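Local atomic coordinates of tyrosyl-tRNA synthetase (PDB entry 2CYB), a protein that probably attaches tyrosine to its cognate tRNA in two steps, first activating the amino acid with ATP and then transferring it to the acceptor end of the tRNA. Residues G38-G43 / M156-M161; A71-Y76 / E114-R119; R136-M141 / E149-S154; I166-V171 / L194-P199. All blocks are in the same frame, centred on the assembly; numbering follows the deposited sequence.

Interaction 1: G38-G43 / M156-M161; sequences GYEPSG and MIYPLM. With TYR (tyrosine), chain C.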
loop_
_atom_site.group_PDB
_atom_site.type_symbol
_atom_site.label_atom_id
_atom_site.label_comp_id
_atom_site.label_asym_id
_atom_site.label_seq_id
_atom_site.Cartn_x
_atom_site.Cartn_y
_atom_site.Cartn_z
ATOM N N GLY A 38 5.985 6.185 18.557
ATOM C CA GLY A 38 5.968 6.924 17.314
ATOM C C GLY A 38 4.826 7.905 17.376
ATOM O O GLY A 38 3.791 7.612 17.974
ATOM N N TYR A 39 5.015 9.074 16.774
ATOM C CA TYR A 39 3.975 10.097 16.757
ATOM C C TYR A 39 3.795 10.723 15.381
ATOM O O TYR A 39 4.773 11.109 14.742
ATOM C CB TYR A 39 4.314 11.244 17.714
ATOM C CG TYR A 39 4.509 10.866 19.162
ATOM C CD1 TYR A 39 5.788 10.605 19.667
ATOM C CD2 TYR A 39 3.427 10.818 20.044
ATOM C CE1 TYR A 39 5.987 10.314 21.015
ATOM C CE2 TYR A 39 3.618 10.524 21.401
ATOM C CZ TYR A 39 4.903 10.277 21.875
ATOM O OH TYR A 39 5.113 9.994 23.207
ATOM N N GLU A 40 2.550 10.834 14.927
ATOM C CA GLU A 40 2.296 11.518 13.657
ATOM C C GLU A 40 2.454 12.984 14.067
ATOM O O GLU A 40 1.813 13.429 15.012
ATOM C CB GLU A 40 0.859 11.309 13.181
ATOM C CG GLU A 40 0.476 9.893 12.843
ATOM C CD GLU A 40 -0.937 9.808 12.289
ATOM O OE1 GLU A 40 -1.526 8.711 12.322
ATOM O OE2 GLU A 40 -1.456 10.841 11.815
ATOM N N PRO A 41 3.311 13.751 13.381
ATOM C CA PRO A 41 3.458 15.157 13.783
ATOM C C PRO A 41 2.096 15.851 13.903
ATOM O O PRO A 41 1.283 15.803 12.981
ATOM C CB PRO A 41 4.328 15.740 12.669
ATOM C CG PRO A 41 5.200 14.573 12.312
ATOM C CD PRO A 41 4.216 13.425 12.266
ATOM N N SER A 42 1.851 16.478 15.052
ATOM C CA SER A 42 0.587 17.164 15.306
ATOM C C SER A 42 0.799 18.608 15.732
ATOM O O SER A 42 1.642 18.899 16.579
ATOM C CB SER A 42 -0.201 16.430 16.395
ATOM O OG SER A 42 -1.365 17.152 16.762
ATOM N N GLY A 43 0.029 19.513 15.137
ATOM C CA GLY A 43 0.152 20.917 15.481
ATOM C C GLY A 43 -0.117 21.147 16.957
ATOM O O GLY A 43 0.387 22.099 17.553
ATOM N N MET A 156 -3.940 1.649 4.529
ATOM C CA MET A 156 -3.782 0.200 4.626
ATOM C C MET A 156 -2.296 -0.165 4.607
ATOM O O MET A 156 -1.909 -1.257 5.021
ATOM C CB MET A 156 -4.517 -0.498 3.477
ATOM C CG MET A 156 -6.005 -0.178 3.421
ATOM S SD MET A 156 -6.907 -0.762 4.893
ATOM C CE MET A 156 -6.993 0.758 5.880
ATOM N N ILE A 157 -1.469 0.752 4.105
ATOM C CA ILE A 157 -0.020 0.554 4.066
ATOM C C ILE A 157 0.542 0.954 5.440
ATOM O O ILE A 157 1.485 0.347 5.943
ATOM C CB ILE A 157 0.634 1.457 2.993
ATOM C CG1 ILE A 157 0.191 1.015 1.598
ATOM C CG2 ILE A 157 2.154 1.415 3.121
ATOM C CD1 ILE A 157 0.583 2.000 0.509
ATOM N N TYR A 158 -0.068 1.986 6.023
ATOM C CA TYR A 158 0.285 2.554 7.333
ATOM C C TYR A 158 0.641 1.535 8.443
ATOM O O TYR A 158 1.718 1.617 9.039
ATOM C CB TYR A 158 -0.877 3.474 7.765
ATOM C CG TYR A 158 -0.727 4.255 9.050
ATOM C CD1 TYR A 158 -0.754 5.658 9.047
ATOM C CD2 TYR A 158 -0.641 3.603 10.279
ATOM C CE1 TYR A 158 -0.707 6.382 10.242
ATOM C CE2 TYR A 158 -0.593 4.311 11.469
ATOM C CZ TYR A 158 -0.625 5.692 11.448
ATOM O OH TYR A 158 -0.546 6.373 12.640
ATOM N N PRO A 159 -0.241 0.554 8.728
ATOM C CA PRO A 159 0.082 -0.417 9.784
ATOM C C PRO A 159 1.306 -1.273 9.501
ATOM O O PRO A 159 2.061 -1.602 10.409
ATOM C CB PRO A 159 -1.197 -1.254 9.899
ATOM C CG PRO A 159 -1.733 -1.223 8.484
ATOM C CD PRO A 159 -1.531 0.230 8.093
ATOM N N LEU A 160 1.502 -1.632 8.242
ATOM C CA LEU A 160 2.654 -2.436 7.868
ATOM C C LEU A 160 3.942 -1.675 8.178
ATOM O O LEU A 160 4.906 -2.241 8.698
ATOM C CB LEU A 160 2.606 -2.768 6.377
ATOM C CG LEU A 160 1.281 -3.325 5.851
ATOM C CD1 LEU A 160 1.446 -3.671 4.375
ATOM C CD2 LEU A 160 0.867 -4.552 6.653
ATOM N N MET A 161 3.945 -0.387 7.860
ATOM C CA MET A 161 5.107 0.448 8.091
ATOM C C MET A 161 5.360 0.655 9.569
ATOM O O MET A 161 6.506 0.722 9.988
ATOM C CB MET A 161 4.944 1.792 7.384
ATOM C CG MET A 161 5.164 1.700 5.880
ATOM S SD MET A 161 4.985 3.308 5.095
ATOM C CE MET A 161 6.229 4.285 5.971
HETATM N N TYR C . 0.023 4.887 14.989
HETATM C CA TYR C . 0.512 5.867 15.990
HETATM C C TYR C . -0.617 6.779 16.463
HETATM O O TYR C . -0.345 7.651 17.304
HETATM C CB TYR C . 1.654 6.688 15.382
HETATM C CG TYR C . 2.833 5.817 15.022
HETATM C CD1 TYR C . 3.341 5.782 13.723
HETATM C CD2 TYR C . 3.442 5.016 15.996
HETATM C CE1 TYR C . 4.441 4.967 13.402
HETATM C CE2 TYR C . 4.523 4.208 15.693
HETATM C CZ TYR C . 5.022 4.187 14.397
HETATM O OH TYR C . 6.109 3.396 14.117
HETATM O OXT TYR C . -1.762 6.598 15.997
#
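Glu40 and Tyr158 meet chiefly through the carboxylate oxygen OE1 of one and the phenol OH of the other. Tyr158 starts on helix 154-168 with CG anti to the backbone N (chi1 -176°), and its CB points toward residues 38-43, which carries the ring outward from the helix. Beyond CG the two sides of the ring diverge: CE1 comes within 3.2 Å of Glu40 OE1, whereas CE2 lies 3.6 Å from the amino N of the bound tyrosine. Both partners sit at the ring edge. At the tip, Tyr158 OH donates at 2.6 Å to Glu40 OE1, which accepts through its anti lone pair, the one turned away from OE2; the same OH accepts from the ligand N at 2.8 Å. Ring and carboxylate planes are turned 66° apart. Glu40 reaches the phenol with an extended chain beyond CG, and its second oxygen, OE2, forms a salt bridge with Lys80. A phenylalanine in place of Tyr158 would probably leave both Glu40 OE1 and the ligand's amino group without the oxygen they share. Gly38 closes in on the ligand from the strand, its O 3.3 Å from ligand CD2. This is the amino-acid pocket of a class I synthetase: strand 34-39 runs out of the Rossmann sheet into the loop that begins the HIGH region, facing the substrate-binding helix.

Interaction 2: A71-Y76 / E114-R119; sequences ADIHAY and EYQLSR. With TYR (tyrosine), chain C.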
loop_
_atom_site.group_PDB
_atom_site.type_symbol
_atom_site.label_atom_id
_atom_site.label_comp_id
_atom_site.label_asym_id
_atom_site.label_seq_id
_atom_site.Cartn_x
_atom_site.Cartn_y
_atom_site.Cartn_z
ATOM N N ALA A 71 6.926 10.347 13.096
ATOM C CA ALA A 71 6.457 9.636 11.912
ATOM C C ALA A 71 5.824 10.524 10.857
ATOM O O ALA A 71 4.610 10.502 10.671
ATOM C CB ALA A 71 5.464 8.535 12.343
ATOM N N ASP A 72 6.644 11.286 10.134
ATOM C CA ASP A 72 6.124 12.195 9.125
ATOM C C ASP A 72 5.433 11.516 7.948
ATOM O O ASP A 72 4.428 12.014 7.461
ATOM C CB ASP A 72 7.231 13.134 8.608
ATOM C CG ASP A 72 8.476 12.394 8.143
ATOM O OD1 ASP A 72 9.323 13.041 7.491
ATOM O OD2 ASP A 72 8.631 11.188 8.434
ATOM N N ILE A 73 5.971 10.394 7.484
ATOM C CA ILE A 73 5.340 9.687 6.374
ATOM C C ILE A 73 3.984 9.142 6.837
ATOM O O ILE A 73 3.006 9.206 6.100
ATOM C CB ILE A 73 6.208 8.523 5.883
ATOM C CG1 ILE A 73 7.578 9.049 5.435
ATOM C CG2 ILE A 73 5.510 7.800 4.738
ATOM C CD1 ILE A 73 7.513 10.100 4.366
ATOM N N HIS A 74 3.926 8.615 8.058
ATOM C CA HIS A 74 2.656 8.104 8.577
ATOM C C HIS A 74 1.603 9.210 8.623
ATOM O O HIS A 74 0.439 8.992 8.260
ATOM C CB HIS A 74 2.834 7.502 9.973
ATOM C CG HIS A 74 3.389 6.115 9.955
ATOM N ND1 HIS A 74 4.734 5.853 9.807
ATOM C CD2 HIS A 74 2.772 4.909 10.015
ATOM C CE1 HIS A 74 4.923 4.545 9.778
ATOM N NE2 HIS A 74 3.750 3.950 9.901
ATOM N N ALA A 75 2.017 10.393 9.068
ATOM C CA ALA A 75 1.126 11.543 9.144
ATOM C C ALA A 75 0.600 11.854 7.742
ATOM O O ALA A 75 -0.573 12.184 7.556
ATOM C CB ALA A 75 1.877 12.751 9.711
ATOM N N TYR A 76 1.473 11.735 6.751
ATOM C CA TYR A 76 1.069 12.001 5.381
ATOM C C TYR A 76 0.037 10.973 4.924
ATOM O O TYR A 76 -0.986 11.321 4.339
ATOM C CB TYR A 76 2.268 11.933 4.445
ATOM C CG TYR A 76 1.898 12.196 3.008
ATOM C CD1 TYR A 76 1.724 13.498 2.542
ATOM C CD2 TYR A 76 1.699 11.146 2.120
ATOM C CE1 TYR A 76 1.366 13.745 1.220
ATOM C CE2 TYR A 76 1.340 11.375 0.798
ATOM C CZ TYR A 76 1.177 12.680 0.356
ATOM O OH TYR A 76 0.845 12.923 -0.952
ATOM N N GLU A 114 13.704 9.531 7.203
ATOM C CA GLU A 114 15.146 9.257 7.234
ATOM C C GLU A 114 15.512 7.855 6.741
ATOM O O GLU A 114 16.621 7.633 6.241
ATOM C CB GLU A 114 15.692 9.399 8.659
ATOM C CG GLU A 114 15.888 10.809 9.167
ATOM C CD GLU A 114 16.455 10.821 10.588
ATOM O OE1 GLU A 114 17.362 10.009 10.870
ATOM O OE2 GLU A 114 16.000 11.638 11.417
ATOM N N TYR A 115 14.594 6.907 6.896
ATOM C CA TYR A 115 14.860 5.537 6.485
ATOM C C TYR A 115 13.679 4.819 5.827
ATOM O O TYR A 115 13.862 3.765 5.229
ATOM C CB TYR A 115 15.292 4.714 7.697
ATOM C CG TYR A 115 14.188 4.575 8.727
ATOM C CD1 TYR A 115 13.967 5.569 9.682
ATOM C CD2 TYR A 115 13.338 3.465 8.719
ATOM C CE1 TYR A 115 12.925 5.461 10.615
ATOM C CE2 TYR A 115 12.290 3.348 9.641
ATOM C CZ TYR A 115 12.092 4.349 10.587
ATOM O OH TYR A 115 11.062 4.234 11.506
ATOM N N GLN A 116 12.474 5.371 5.941
ATOM C CA GLN A 116 11.300 4.700 5.372
ATOM C C GLN A 116 11.194 4.693 3.846
ATOM O O GLN A 116 10.259 4.113 3.297
ATOM C CB GLN A 116 10.020 5.276 5.988
ATOM C CG GLN A 116 9.953 5.028 7.479
ATOM C CD GLN A 116 8.799 5.746 8.161
ATOM O OE1 GLN A 116 8.391 6.835 7.755
ATOM N NE2 GLN A 116 8.284 5.143 9.219
ATOM N N LEU A 117 12.139 5.334 3.160
ATOM C CA LEU A 117 12.128 5.339 1.697
ATOM C C LEU A 117 13.343 4.587 1.174
ATOM O O LEU A 117 13.577 4.531 -0.036
ATOM C CB LEU A 117 12.136 6.768 1.150
ATOM C CG LEU A 117 10.898 7.635 1.404
ATOM C CD1 LEU A 117 11.104 9.008 0.779
ATOM C CD2 LEU A 117 9.663 6.963 0.809
ATOM N N SER A 118 14.116 4.010 2.087
ATOM C CA SER A 118 15.314 3.259 1.709
ATOM C C SER A 118 14.919 1.940 1.042
ATOM O O SER A 118 13.857 1.391 1.325
ATOM C CB SER A 118 16.189 2.990 2.938
ATOM O OG SER A 118 15.627 1.998 3.775
ATOM N N ARG A 119 15.780 1.430 0.164
ATOM C CA ARG A 119 15.491 0.196 -0.558
ATOM C C ARG A 119 15.168 -0.996 0.337
ATOM O O ARG A 119 14.237 -1.754 0.055
ATOM C CB ARG A 119 16.660 -0.178 -1.467
ATOM C CG ARG A 119 16.413 -1.454 -2.260
ATOM C CD ARG A 119 17.711 -2.149 -2.623
ATOM N NE ARG A 119 17.471 -3.358 -3.403
ATOM C CZ ARG A 119 17.061 -3.358 -4.667
ATOM N NH1 ARG A 119 16.864 -4.506 -5.302
ATOM N NH2 ARG A 119 16.862 -2.208 -5.298
HETATM N N TYR C . 0.023 4.887 14.989
HETATM C CA TYR C . 0.512 5.867 15.990
HETATM C C TYR C . -0.617 6.779 16.463
HETATM O O TYR C . -0.345 7.651 17.304
HETATM C CB TYR C . 1.654 6.688 15.382
HETATM C CG TYR C . 2.833 5.817 15.022
HETATM C CD1 TYR C . 3.341 5.782 13.723
HETATM C CD2 TYR C . 3.442 5.016 15.996
HETATM C CE1 TYR C . 4.441 4.967 13.402
HETATM C CE2 TYR C . 4.523 4.208 15.693
HETATM C CZ TYR C . 5.022 4.187 14.397
HETATM O OH TYR C . 6.109 3.396 14.117
HETATM O OXT TYR C . -1.762 6.598 15.997
HETATM O O HOH W 1 6.545 7.901 9.300
#
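The imidazole of His74 has the bound tyrosine on one face and Gln116 at its edge. Ligand CE1 sits 3.5 Å above the histidine plane, over the ring centre, while Gln116 NE2 approaches near the plane, 3.5 Å from His74 CE1. Ring and amide planes are 49° apart, and the two side chains cross at about a right angle. A second flat group, the Tyr115 ring, carries Gln116 CG over one face, offset toward the rim, and meets Tyr121 edge-to-face. Gln116 has CG anti to its carbonyl carbon (chi1 -63°) and an extended chain beyond it, which takes the amide across to helix 72-77. There its OE1 lies 3.3 Å from Ile73 CG1, and it receives a hydrogen bond from a water at 2.6 Å. The same water accepts from His74 N, in the first turn of the helix, at 3.0 Å, and is bonded to His74 ND1 at 2.8 Å, again close to the ring plane. One water thus ties the histidine backbone, its ring and the glutamine amide together. The other end of the amide, NE2, donates to Asp165 OD2, and Asp165 OD1 binds the ligand, so Gln116 acts as a second-shell residue behind a first-shell carboxylate. Ala71, the N-cap residue, adds its CB at 3.7 Å from ligand CD1. The helix start lines the tyrosine pocket of the Rossmann-fold catalytic domain, and the type I turn of residues 115-118 backs it from the second shell.

Interaction 3: R136-M141 / E149-S154; sequences RARRSM and EDPMVS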
loop_
_atom_site.group_PDB
_atom_site.type_symbol
_atom_site.label_atom_id
_atom_site.label_comp_id
_atom_site.label_asym_id
_atom_site.label_seq_id
_atom_site.Cartn_x
_atom_site.Cartn_y
_atom_site.Cartn_z
ATOM N N ARG A 136 -6.994 -7.984 7.821
ATOM C CA ARG A 136 -6.218 -7.794 9.038
ATOM C C ARG A 136 -5.689 -6.361 9.122
ATOM O O ARG A 136 -5.720 -5.735 10.180
ATOM C CB ARG A 136 -5.056 -8.794 9.070
ATOM C CG ARG A 136 -4.226 -8.802 10.357
ATOM C CD ARG A 136 -4.943 -9.529 11.493
ATOM N NE ARG A 136 -4.138 -9.608 12.714
ATOM C CZ ARG A 136 -2.989 -10.273 12.827
ATOM N NH1 ARG A 136 -2.339 -10.280 13.984
ATOM N NH2 ARG A 136 -2.486 -10.931 11.790
ATOM N N ALA A 137 -5.211 -5.840 7.995
ATOM C CA ALA A 137 -4.685 -4.485 7.960
ATOM C C ALA A 137 -5.775 -3.459 8.246
ATOM O O ALA A 137 -5.591 -2.536 9.048
ATOM C CB ALA A 137 -4.061 -4.212 6.602
ATOM N N ARG A 138 -6.914 -3.620 7.584
ATOM C CA ARG A 138 -8.023 -2.698 7.763
ATOM C C ARG A 138 -8.494 -2.702 9.217
ATOM O O ARG A 138 -8.732 -1.644 9.803
ATOM C CB ARG A 138 -9.177 -3.087 6.841
ATOM C CG ARG A 138 -10.249 -2.024 6.704
ATOM C CD ARG A 138 -11.420 -2.556 5.892
ATOM N NE ARG A 138 -12.265 -1.495 5.342
ATOM C CZ ARG A 138 -12.763 -0.483 6.045
ATOM N NH1 ARG A 138 -12.504 -0.370 7.341
ATOM N NH2 ARG A 138 -13.545 0.409 5.452
ATOM N N ARG A 139 -8.627 -3.887 9.802
ATOM C CA ARG A 139 -9.075 -3.973 11.188
ATOM C C ARG A 139 -8.077 -3.367 12.175
ATOM O O ARG A 139 -8.475 -2.788 13.186
ATOM C CB ARG A 139 -9.392 -5.429 11.569
ATOM C CG ARG A 139 -10.651 -5.955 10.888
ATOM C CD ARG A 139 -11.108 -7.321 11.405
ATOM N NE ARG A 139 -10.581 -8.440 10.623
ATOM C CZ ARG A 139 -9.462 -9.100 10.908
ATOM N NH1 ARG A 139 -9.068 -10.102 10.130
ATOM N NH2 ARG A 139 -8.742 -8.775 11.975
ATOM N N SER A 140 -6.783 -3.469 11.882
ATOM C CA SER A 140 -5.786 -2.907 12.786
ATOM C C SER A 140 -5.883 -1.384 12.821
ATOM O O SER A 140 -5.494 -0.744 13.802
ATOM C CB SER A 140 -4.371 -3.317 12.345
ATOM O OG SER A 140 -3.939 -2.555 11.223
ATOM N N MET A 141 -6.427 -0.804 11.756
ATOM C CA MET A 141 -6.531 0.645 11.646
ATOM C C MET A 141 -7.860 1.247 12.092
ATOM O O MET A 141 -8.045 2.457 11.998
ATOM C CB MET A 141 -6.260 1.067 10.201
ATOM C CG MET A 141 -4.820 0.845 9.749
ATOM S SD MET A 141 -3.741 1.936 10.642
ATOM C CE MET A 141 -4.194 3.464 9.933
ATOM N N GLU A 149 -14.445 4.568 7.709
ATOM C CA GLU A 149 -15.168 3.998 6.583
ATOM C C GLU A 149 -14.553 4.548 5.295
ATOM O O GLU A 149 -14.058 5.677 5.276
ATOM C CB GLU A 149 -16.649 4.386 6.667
ATOM C CG GLU A 149 -17.609 3.359 6.084
ATOM C CD GLU A 149 -17.748 2.121 6.959
ATOM O OE1 GLU A 149 -18.171 2.258 8.128
ATOM O OE2 GLU A 149 -17.434 1.011 6.477
ATOM N N ASP A 150 -14.578 3.747 4.232
ATOM C CA ASP A 150 -14.033 4.158 2.936
ATOM C C ASP A 150 -12.645 4.804 3.049
ATOM O O ASP A 150 -12.439 5.949 2.662
ATOM C CB ASP A 150 -15.009 5.120 2.263
ATOM C CG ASP A 150 -16.386 4.508 2.077
ATOM O OD1 ASP A 150 -17.320 5.240 1.686
ATOM O OD2 ASP A 150 -16.533 3.288 2.320
ATOM N N PRO A 151 -11.666 4.062 3.582
ATOM C CA PRO A 151 -10.312 4.602 3.731
ATOM C C PRO A 151 -9.540 4.675 2.413
ATOM O O PRO A 151 -9.983 4.154 1.380
ATOM C CB PRO A 151 -9.671 3.622 4.699
ATOM C CG PRO A 151 -10.273 2.323 4.259
ATOM C CD PRO A 151 -11.736 2.676 4.080
ATOM N N MET A 152 -8.377 5.324 2.461
ATOM C CA MET A 152 -7.513 5.433 1.288
ATOM C C MET A 152 -6.549 4.250 1.349
ATOM O O MET A 152 -6.351 3.667 2.421
ATOM C CB MET A 152 -6.710 6.741 1.339
ATOM C CG MET A 152 -7.544 7.977 1.613
ATOM S SD MET A 152 -8.889 8.100 0.411
ATOM C CE MET A 152 -8.046 8.416 -0.975
ATOM N N VAL A 153 -5.951 3.879 0.217
ATOM C CA VAL A 153 -5.002 2.772 0.241
ATOM C C VAL A 153 -3.849 3.120 1.187
ATOM O O VAL A 153 -3.276 2.238 1.839
ATOM C CB VAL A 153 -4.428 2.453 -1.174
ATOM C CG1 VAL A 153 -3.391 1.315 -1.077
ATOM C CG2 VAL A 153 -5.562 2.050 -2.125
ATOM N N SER A 154 -3.521 4.405 1.279
ATOM C CA SER A 154 -2.424 4.826 2.145
ATOM C C SER A 154 -2.644 4.390 3.594
ATOM O O SER A 154 -1.696 4.115 4.307
ATOM C CB SER A 154 -2.239 6.345 2.088
ATOM O OG SER A 154 -3.416 7.022 2.509
#
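Arg138, which reaches across to Pro151, sits in a helical turn closed by the shortest sound polar bond of these segments: Ser140 OG donates to Ala137 O at 2.7 Å, with the hydroxyl tilted 23° from the carbonyl plane. Ala137 O also receives a weak bond from Met141 N, so two donors share this carbonyl in the last turn of helix 134-140. The contact belongs to the loop connecting helices 134-140 and 154-168 in the Rossmann-fold catalytic domain, at the dimer interface: Pro151, Val153 and Ser154 make backbone hydrogen bonds to the second subunit, and Ala137 packs on Val153 of that subunit. Arg138 bridges from helix to loop. Its CG is anti to the backbone N (chi1 -166°) and the chain stays extended to NE, which spans the separation of 8.6 Å between Arg138 CA and Pro151 CA. The two side chains cross at about a right angle, and Pro151 CG lies 3.9 Å above one face of the guanidinium, offset toward the rim. NH1 donates to Lys148 O in the same loop, a bond that would limit rotation of the group. Glu149 contributes attraction of opposite charge at most, because its OE2 is 4.1 Å from Arg138 NH2, well out of the guanidinium plane, and its side chain is poorly ordered. The closest approach of the two segments is Arg138 NH2 to Pro151 CD, at 3.2 Å.

Interaction 4: I166-V171 / L194-P199; sequences IAHLGV and LGYSSP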
loop_
_atom_site.group_PDB
_atom_site.type_symbol
_atom_site.label_atom_id
_atom_site.label_comp_id
_atom_site.label_asym_id
_atom_site.label_seq_id
_atom_site.Cartn_x
_atom_site.Cartn_y
_atom_site.Cartn_z
ATOM N N ILE A 166 9.405 -0.869 14.118
ATOM C CA ILE A 166 9.907 -1.551 15.305
ATOM C C ILE A 166 11.208 -2.289 14.966
ATOM O O ILE A 166 12.214 -2.158 15.668
ATOM C CB ILE A 166 8.864 -2.562 15.846
ATOM C CG1 ILE A 166 7.627 -1.807 16.357
ATOM C CG2 ILE A 166 9.475 -3.395 16.966
ATOM C CD1 ILE A 166 6.444 -2.704 16.643
ATOM N N ALA A 167 11.188 -3.040 13.872
ATOM C CA ALA A 167 12.367 -3.793 13.448
ATOM C C ALA A 167 13.509 -2.907 12.963
ATOM O O ALA A 167 14.660 -3.098 13.354
ATOM C CB ALA A 167 11.988 -4.771 12.353
ATOM N N HIS A 168 13.200 -1.939 12.110
ATOM C CA HIS A 168 14.240 -1.072 11.575
ATOM C C HIS A 168 14.872 -0.106 12.570
ATOM O O HIS A 168 15.979 0.378 12.336
ATOM C CB HIS A 168 13.714 -0.333 10.343
ATOM C CG HIS A 168 13.615 -1.205 9.129
ATOM N ND1 HIS A 168 14.500 -1.121 8.078
ATOM C CD2 HIS A 168 12.770 -2.222 8.830
ATOM C CE1 HIS A 168 14.207 -2.049 7.182
ATOM N NE2 HIS A 168 13.162 -2.731 7.615
ATOM N N LEU A 169 14.186 0.175 13.677
ATOM C CA LEU A 169 14.743 1.060 14.693
ATOM C C LEU A 169 15.414 0.231 15.799
ATOM O O LEU A 169 15.888 0.774 16.801
ATOM C CB LEU A 169 13.642 1.952 15.288
ATOM C CG LEU A 169 13.033 2.985 14.330
ATOM C CD1 LEU A 169 11.793 3.609 14.968
ATOM C CD2 LEU A 169 14.060 4.055 13.989
ATOM N N GLY A 170 15.443 -1.088 15.612
ATOM C CA GLY A 170 16.060 -1.968 16.594
ATOM C C GLY A 170 15.394 -1.862 17.950
ATOM O O GLY A 170 16.050 -1.882 18.989
ATOM N N VAL A 171 14.072 -1.765 17.936
ATOM C CA VAL A 171 13.292 -1.631 19.156
ATOM C C VAL A 171 12.958 -2.966 19.817
ATOM O O VAL A 171 12.581 -3.928 19.150
ATOM C CB VAL A 171 11.993 -0.836 18.853
ATOM C CG1 VAL A 171 11.007 -0.934 20.009
ATOM C CG2 VAL A 171 12.349 0.610 18.581
ATOM N N LEU A 194 9.760 -12.068 8.490
ATOM C CA LEU A 194 10.716 -11.280 7.732
ATOM C C LEU A 194 12.093 -11.352 8.376
ATOM O O LEU A 194 12.991 -10.585 8.037
ATOM C CB LEU A 194 10.247 -9.823 7.628
ATOM C CG LEU A 194 9.220 -9.553 6.517
ATOM C CD1 LEU A 194 7.948 -10.338 6.770
ATOM C CD2 LEU A 194 8.910 -8.066 6.453
ATOM N N GLY A 195 12.248 -12.277 9.316
ATOM C CA GLY A 195 13.524 -12.437 9.985
ATOM C C GLY A 195 13.789 -11.478 11.132
ATOM O O GLY A 195 14.942 -11.286 11.510
ATOM N N TYR A 196 12.744 -10.864 11.681
ATOM C CA TYR A 196 12.921 -9.942 12.799
ATOM C C TYR A 196 12.268 -10.503 14.056
ATOM O O TYR A 196 11.376 -11.340 13.978
ATOM C CB TYR A 196 12.312 -8.578 12.472
ATOM C CG TYR A 196 12.889 -7.936 11.234
ATOM C CD1 TYR A 196 12.100 -7.728 10.104
ATOM C CD2 TYR A 196 14.218 -7.520 11.196
ATOM C CE1 TYR A 196 12.616 -7.116 8.967
ATOM C CE2 TYR A 196 14.750 -6.907 10.058
ATOM C CZ TYR A 196 13.939 -6.709 8.950
ATOM O OH TYR A 196 14.446 -6.096 7.831
ATOM N N SER A 197 12.704 -10.038 15.219
ATOM C CA SER A 197 12.137 -10.544 16.463
ATOM C C SER A 197 10.776 -9.938 16.789
ATOM O O SER A 197 10.456 -8.821 16.375
ATOM C CB SER A 197 13.114 -10.301 17.619
ATOM O OG SER A 197 13.513 -8.945 17.674
ATOM N N SER A 198 9.967 -10.696 17.515
ATOM C CA SER A 198 8.650 -10.234 17.925
ATOM C C SER A 198 8.898 -9.262 19.076
ATOM O O SER A 198 9.582 -9.597 20.042
ATOM C CB SER A 198 7.805 -11.423 18.388
ATOM O OG SER A 198 6.494 -11.016 18.736
ATOM N N PRO A 199 8.356 -8.039 18.986
ATOM C CA PRO A 199 8.561 -7.051 20.046
ATOM C C PRO A 199 7.695 -7.202 21.282
ATOM O O PRO A 199 6.575 -7.732 21.231
ATOM C CB PRO A 199 8.274 -5.737 19.337
ATOM C CG PRO A 199 7.122 -6.124 18.452
ATOM C CD PRO A 199 7.591 -7.452 17.870
#
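Ala167 and Tyr196 mark where the two backbones come nearest, with their CA atoms 6.2 Å apart. Residues 166-168 are the last turn of helix 154-168, which ends in a Schellman motif: Val171 N bonds back to Ile166 O and Gly170 N to Ala167 O, with Gly170 at a phi of 60°. Opposite them, 194-199 is irregular and turns at Gly195, also at positive phi. Ala167 CB projects onto the Tyr196 ring as a CH-pi contact, 3.7 Å from the ring centroid and 20° off its normal. Leu194 O occupies the opposite face, so the ring is held between a methyl group and a carbonyl oxygen. In the Rossmann fold, this joins the helix that leads into strand 173-177 to the loop that leads into the neighbouring parallel strand 200-204. The His168 and Tyr196 rings lie obliquely, centroids 5.8 Å apart, and His168 NE2 and Tyr196 OH both bond to Asp124 OD1. Replacing Tyr196 by alanine would probably uncover the Ala167 methyl and leave Asp124 bonded to His168 without its phenol partner. Further along, Ile166 CG2 packs on Pro199 CB at 3.5 Å.

How the interactions relate
Interactions 1 and 2 both touch the bound tyrosine, their centres about 9 Å apart, and are joined directly: Tyr39 O lies 2.8 Å from Ala71 N, and Tyr158 O 3.2 Å from His74 NE2, both probable hydrogen bonds. Interaction 3, centred about 13 Å from interaction 1, backs the pocket from the dimer side, where Met141 SD touches Tyr158 CD2 at 3.5 Å. Interaction 4 shares helix 154-168 with interaction 1 but does not touch it, their centres being about 17 Å apart; it meets interaction 2 through Tyr115 OH, 3.6 Å from Leu169 CD1. Helix 154-168 thus links interaction 1 to interaction 4, where the side chain of Ile166 comes within about 6 Å of the ligand, nearest atoms.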